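Local coordinates for putative polyketide cyclase (Silicibacter sp. TM1040, PDB 3F8H), which is of unknown function but, as a putative polyketide cyclase with a SnoaL-like domain, may bind and cyclise a small organic substrate, at residues H69-V82 and A94-D106. Residues are numbered along the deposited sequence; the frame is centred on the assembly and turned at random.
Sequences HMSHCYKEELTDMV and AEYTVNGTYLATD
Asp106 joins His69 and Tyr74 through its two carboxylate oxygens, just beyond the open end of the antiparallel hairpin of strands 74-85 and 91-102 in the curved sheet of this SnoaL-like fold. His69 NE2 donates to Asp106 OD1 at 2.6 Å; the acceptor lies in the imidazole plane, yet NE2 approaches from above the carboxylate plane. The other oxygen, Asp106 OD2, accepts a hydrogen bond from Tyr74 OH on its anti lone pair at 2.9 Å. With CG anti to the backbone N (chi1 -162°), the carboxylate reaches both donors, and Asp106 N bonds to Tyr102 OH, which is itself hydrogen-bonded to Pro110 O. Replacing Asp106 with an alanine would probably leave the His69 imidazole and the Tyr74 hydroxyl without the carboxylate they share and freer to turn. The Tyr74 and Tyr102 rings run side by side with planes 13° apart, slid so far that they barely overlap, and Tyr74 CE1 lies 3.6 Å from Tyr102 CD1. Next to them, Cys73 O accepts from both Leu103 N and Ala104 N, on the same face of its plane, as the helix passes into strand 74-85. Paired backbone bonds continue along the hairpin until a beta bulge between Thr79 and Val82 shifts the register by one. Here the selenomethionine Met81 curls its methyl against Tyr96, CE lying 3.6 Å from Tyr96 CB, while Thr97 OG1 donates to Asp80 OD2. On the strand opposite Glu77 and Thr79, Asn99 turns its amide back across the pairing, where ND2 donates to both Glu77 O and Thr79 OG1, each at 3.0 Å and close to the amide plane.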
loop_
_atom_site.group_PDB
_atom_site.type_symbol
_atom_site.label_atom_id
_atom_site.label_comp_id
_atom_site.label_asym_id
_atom_site.label_seq_id
_atom_site.Cartn_x
_atom_site.Cartn_y
_atom_site.Cartn_z
ATOM N N HIS A 69 4.459 -21.737 -3.217
ATOM C CA HIS A 69 3.851 -21.717 -1.896
ATOM C C HIS A 69 2.455 -21.108 -2.015
ATOM O O HIS A 69 1.470 -21.649 -1.501
ATOM C CB HIS A 69 4.697 -20.918 -0.904
ATOM C CG HIS A 69 4.129 -20.894 0.465
ATOM N ND1 HIS A 69 4.375 -21.891 1.381
ATOM C CD2 HIS A 69 3.297 -20.012 1.073
ATOM C CE1 HIS A 69 3.708 -21.630 2.491
ATOM N NE2 HIS A 69 3.049 -20.498 2.332
HETATM N N MSE A 70 2.362 -19.999 -2.725
HETATM C CA MSE A 70 1.063 -19.337 -2.831
HETATM C C MSE A 70 0.070 -20.193 -3.571
HETATM O O MSE A 70 -1.124 -20.221 -3.282
HETATM C CB MSE A 70 1.140 -18.001 -3.537
HETATM C CG MSE A 70 1.563 -16.844 -2.653
HETATM SE SE MSE A 70 1.047 -15.156 -3.514
HETATM C CE MSE A 70 -0.873 -15.149 -2.981
ATOM N N SER A 71 0.616 -20.909 -4.531
ATOM C CA SER A 71 -0.161 -21.720 -5.463
ATOM C C SER A 71 -0.853 -22.857 -4.713
ATOM O O SER A 71 -1.985 -23.301 -5.006
ATOM C CB SER A 71 0.799 -22.251 -6.536
ATOM O OG SER A 71 0.072 -22.891 -7.517
ATOM N N HIS A 72 -0.160 -23.263 -3.667
ATOM C CA HIS A 72 -0.615 -24.343 -2.820
ATOM C C HIS A 72 -1.706 -23.849 -1.865
ATOM O O HIS A 72 -2.703 -24.481 -1.675
ATOM C CB HIS A 72 0.559 -24.894 -1.988
ATOM C CG HIS A 72 0.158 -25.899 -0.957
ATOM N ND1 HIS A 72 -0.243 -27.176 -1.278
ATOM C CD2 HIS A 72 0.157 -25.832 0.395
ATOM C CE1 HIS A 72 -0.514 -27.841 -0.169
ATOM N NE2 HIS A 72 -0.265 -27.052 0.861
ATOM N N CYS A 73 -1.510 -22.669 -1.325
ATOM C CA CYS A 73 -2.408 -22.180 -0.277
ATOM C C CYS A 73 -3.635 -21.428 -0.740
ATOM O O CYS A 73 -4.674 -21.457 -0.075
ATOM C CB CYS A 73 -1.657 -21.279 0.679
ATOM S SG CYS A 73 -0.332 -22.066 1.614
ATOM N N TYR A 74 -3.500 -20.752 -1.868
ATOM C CA TYR A 74 -4.550 -19.838 -2.341
ATOM C C TYR A 74 -4.812 -19.881 -3.813
ATOM O O TYR A 74 -3.914 -20.111 -4.603
ATOM C CB TYR A 74 -4.155 -18.366 -2.083
ATOM C CG TYR A 74 -3.608 -18.072 -0.715
ATOM C CD1 TYR A 74 -4.446 -17.849 0.354
ATOM C CD2 TYR A 74 -2.246 -18.018 -0.494
ATOM C CE1 TYR A 74 -3.944 -17.610 1.604
ATOM C CE2 TYR A 74 -1.738 -17.808 0.761
ATOM C CZ TYR A 74 -2.602 -17.596 1.807
ATOM O OH TYR A 74 -2.127 -17.356 3.070
ATOM N N LYS A 75 -6.069 -19.629 -4.155
ATOM C CA LYS A 75 -6.443 -19.363 -5.552
ATOM C C LYS A 75 -7.120 -18.008 -5.554
ATOM O O LYS A 75 -8.151 -17.835 -4.917
ATOM C CB LYS A 75 -7.382 -20.404 -6.131
ATOM C CG LYS A 75 -7.784 -20.072 -7.587
ATOM C CD LYS A 75 -6.543 -19.782 -8.525
ATOM C CE LYS A 75 -6.958 -19.348 -9.979
ATOM N NZ LYS A 75 -5.838 -19.059 -10.942
ATOM N N GLU A 76 -6.547 -17.077 -6.304
ATOM C CA GLU A 76 -7.012 -15.708 -6.323
ATOM C C GLU A 76 -7.055 -15.101 -7.698
ATOM O O GLU A 76 -6.286 -15.455 -8.588
ATOM C CB GLU A 76 -6.048 -14.811 -5.517
ATOM C CG GLU A 76 -5.720 -15.287 -4.155
ATOM C CD GLU A 76 -4.858 -14.312 -3.367
ATOM O OE1 GLU A 76 -4.014 -13.599 -3.957
ATOM O OE2 GLU A 76 -5.024 -14.303 -2.126
ATOM N N GLU A 77 -7.992 -14.178 -7.846
ATOM C CA GLU A 77 -8.076 -13.350 -9.040
ATOM C C GLU A 77 -8.112 -11.874 -8.626
ATOM O O GLU A 77 -8.715 -11.475 -7.626
ATOM C CB GLU A 77 -9.266 -13.737 -9.915
ATOM C CG GLU A 77 -9.118 -15.130 -10.548
ATOM C CD GLU A 77 -7.960 -15.187 -11.565
ATOM O OE1 GLU A 77 -7.767 -14.180 -12.275
ATOM O OE2 GLU A 77 -7.282 -16.235 -11.682
ATOM N N LEU A 78 -7.439 -11.063 -9.406
ATOM C CA LEU A 78 -7.345 -9.644 -9.123
ATOM C C LEU A 78 -8.223 -8.872 -10.087
ATOM O O LEU A 78 -8.188 -9.105 -11.307
ATOM C CB LEU A 78 -5.913 -9.196 -9.257
ATOM C CG LEU A 78 -4.813 -10.048 -8.599
ATOM C CD1 LEU A 78 -3.411 -9.449 -8.932
ATOM C CD2 LEU A 78 -5.008 -10.180 -7.114
ATOM N N THR A 79 -9.025 -7.972 -9.526
ATOM C CA THR A 79 -9.952 -7.149 -10.299
ATOM C C THR A 79 -9.824 -5.698 -9.887
ATOM O O THR A 79 -9.097 -5.392 -8.952
ATOM C CB THR A 79 -11.391 -7.606 -10.082
ATOM O OG1 THR A 79 -11.693 -7.613 -8.665
ATOM C CG2 THR A 79 -11.603 -9.008 -10.665
ATOM N N ASP A 80 -10.480 -4.818 -10.637
ATOM C CA ASP A 80 -10.490 -3.373 -10.357
ATOM C C ASP A 80 -9.083 -2.794 -10.270
ATOM O O ASP A 80 -8.788 -1.980 -9.440
ATOM C CB ASP A 80 -11.128 -3.111 -9.004
ATOM C CG ASP A 80 -12.525 -3.688 -8.901
ATOM O OD1 ASP A 80 -13.318 -3.532 -9.871
ATOM O OD2 ASP A 80 -12.800 -4.301 -7.844
HETATM N N MSE A 81 -8.243 -3.237 -11.167
HETATM C CA MSE A 81 -6.828 -2.882 -11.154
HETATM C C MSE A 81 -6.609 -1.441 -11.629
HETATM O O MSE A 81 -7.084 -1.068 -12.673
HETATM C CB MSE A 81 -6.109 -3.921 -12.060
HETATM C CG MSE A 81 -4.700 -3.640 -12.469
HETATM SE SE MSE A 81 -3.543 -3.981 -10.991
HETATM C CE MSE A 81 -4.101 -5.888 -10.557
ATOM N N VAL A 82 -5.926 -0.631 -10.832
ATOM C CA VAL A 82 -5.486 0.703 -11.276
ATOM C C VAL A 82 -3.984 0.755 -11.108
ATOM O O VAL A 82 -3.483 0.428 -10.063
ATOM C CB VAL A 82 -6.155 1.881 -10.493
ATOM C CG1 VAL A 82 -5.713 3.250 -11.097
ATOM C CG2 VAL A 82 -7.702 1.743 -10.522
ATOM N N ALA A 94 0.199 -0.069 -7.685
ATOM C CA ALA A 94 -1.039 -0.640 -8.175
ATOM C C ALA A 94 -1.971 -0.870 -7.028
ATOM O O ALA A 94 -1.561 -1.313 -5.955
ATOM C CB ALA A 94 -0.762 -1.951 -8.906
ATOM N N GLU A 95 -3.230 -0.554 -7.274
ATOM C CA GLU A 95 -4.297 -0.793 -6.299
ATOM C C GLU A 95 -5.331 -1.690 -6.962
ATOM O O GLU A 95 -5.675 -1.537 -8.149
ATOM C CB GLU A 95 -4.942 0.501 -5.818
ATOM C CG GLU A 95 -5.695 0.239 -4.527
ATOM C CD GLU A 95 -6.390 1.453 -3.938
ATOM O OE1 GLU A 95 -6.657 2.455 -4.647
ATOM O OE2 GLU A 95 -6.681 1.385 -2.749
ATOM N N TYR A 96 -5.813 -2.665 -6.214
ATOM C CA TYR A 96 -6.721 -3.655 -6.796
ATOM C C TYR A 96 -7.474 -4.411 -5.709
ATOM O O TYR A 96 -7.222 -4.253 -4.515
ATOM C CB TYR A 96 -5.928 -4.627 -7.689
ATOM C CG TYR A 96 -4.671 -5.155 -7.017
ATOM C CD1 TYR A 96 -3.502 -4.456 -7.100
ATOM C CD2 TYR A 96 -4.680 -6.328 -6.254
ATOM C CE1 TYR A 96 -2.346 -4.891 -6.439
ATOM C CE2 TYR A 96 -3.552 -6.768 -5.599
ATOM C CZ TYR A 96 -2.379 -6.041 -5.692
ATOM O OH TYR A 96 -1.231 -6.461 -5.048
ATOM N N THR A 97 -8.378 -5.237 -6.196
ATOM C CA THR A 97 -9.237 -6.103 -5.389
ATOM C C THR A 97 -8.846 -7.569 -5.553
ATOM O O THR A 97 -8.738 -8.089 -6.652
ATOM C CB THR A 97 -10.730 -5.950 -5.742
ATOM O OG1 THR A 97 -11.102 -4.575 -5.580
ATOM C CG2 THR A 97 -11.638 -6.856 -4.812
ATOM N N VAL A 98 -8.554 -8.179 -4.420
ATOM C CA VAL A 98 -8.224 -9.594 -4.352
ATOM C C VAL A 98 -9.453 -10.407 -3.981
ATOM O O VAL A 98 -10.083 -10.167 -2.952
ATOM C CB VAL A 98 -7.162 -9.879 -3.283
ATOM C CG1 VAL A 98 -6.888 -11.382 -3.229
ATOM C CG2 VAL A 98 -5.859 -9.044 -3.564
ATOM N N ASN A 99 -9.781 -11.342 -4.866
ATOM C CA ASN A 99 -10.865 -12.291 -4.689
ATOM C C ASN A 99 -10.268 -13.687 -4.655
ATOM O O ASN A 99 -9.626 -14.087 -5.615
ATOM C CB ASN A 99 -11.807 -12.251 -5.879
ATOM C CG ASN A 99 -12.198 -10.851 -6.265
ATOM O OD1 ASN A 99 -13.247 -10.374 -5.802
ATOM N ND2 ASN A 99 -11.336 -10.151 -7.084
ATOM N N GLY A 100 -10.470 -14.414 -3.562
ATOM C CA GLY A 100 -9.927 -15.774 -3.446
ATOM C C GLY A 100 -10.647 -16.803 -2.609
ATOM O O GLY A 100 -11.656 -16.563 -2.004
ATOM N N THR A 101 -10.011 -17.963 -2.608
ATOM C CA THR A 101 -10.375 -19.144 -1.832
ATOM C C THR A 101 -9.125 -19.647 -1.136
ATOM O O THR A 101 -8.061 -19.776 -1.743
ATOM C CB THR A 101 -10.907 -20.231 -2.756
ATOM O OG1 THR A 101 -11.960 -19.658 -3.540
ATOM C CG2 THR A 101 -11.465 -21.486 -1.964
ATOM N N TYR A 102 -9.276 -19.917 0.153
ATOM C CA TYR A 102 -8.170 -20.404 1.005
ATOM C C TYR A 102 -8.187 -21.921 0.941
ATOM O O TYR A 102 -9.051 -22.607 1.533
ATOM C CB TYR A 102 -8.314 -19.806 2.395
ATOM C CG TYR A 102 -7.195 -20.031 3.373
ATOM C CD1 TYR A 102 -5.894 -20.247 2.963
ATOM C CD2 TYR A 102 -7.438 -19.922 4.727
ATOM C CE1 TYR A 102 -4.872 -20.396 3.902
ATOM C CE2 TYR A 102 -6.457 -20.084 5.650
ATOM C CZ TYR A 102 -5.173 -20.314 5.254
ATOM O OH TYR A 102 -4.208 -20.452 6.239
ATOM N N LEU A 103 -7.228 -22.420 0.161
ATOM C CA LEU A 103 -7.122 -23.844 -0.214
ATOM C C LEU A 103 -6.390 -24.717 0.771
ATOM O O LEU A 103 -6.800 -25.830 1.045
ATOM C CB LEU A 103 -6.398 -23.980 -1.556
ATOM C CG LEU A 103 -6.925 -23.192 -2.759
ATOM C CD1 LEU A 103 -5.960 -23.369 -3.931
ATOM C CD2 LEU A 103 -8.344 -23.650 -3.098
ATOM N N ALA A 104 -5.277 -24.212 1.266
ATOM C CA ALA A 104 -4.466 -24.963 2.219
ATOM C C ALA A 104 -3.806 -24.049 3.210
ATOM O O ALA A 104 -3.439 -22.942 2.896
ATOM C CB ALA A 104 -3.421 -25.856 1.480
ATOM N N THR A 105 -3.657 -24.530 4.423
ATOM C CA THR A 105 -3.154 -23.699 5.519
ATOM C C THR A 105 -1.763 -23.141 5.328
ATOM O O THR A 105 -0.816 -23.843 4.952
ATOM C CB THR A 105 -3.236 -24.449 6.856
ATOM O OG1 THR A 105 -4.578 -24.896 7.048
ATOM C CG2 THR A 105 -2.822 -23.563 8.032
ATOM N N ASP A 106 -1.672 -21.841 5.552
ATOM C CA ASP A 106 -0.408 -21.114 5.465
ATOM C C ASP A 106 0.083 -20.915 6.891
ATOM O O ASP A 106 -0.600 -20.332 7.731
ATOM C CB ASP A 106 -0.608 -19.787 4.773
ATOM C CG ASP A 106 0.683 -19.183 4.261
ATOM O OD1 ASP A 106 1.786 -19.725 4.476
ATOM O OD2 ASP A 106 0.591 -18.134 3.607
HETATM O O HOH W 1 -0.724 -26.327 3.940
HETATM O O HOH W 2 -11.284 -18.163 -5.858
#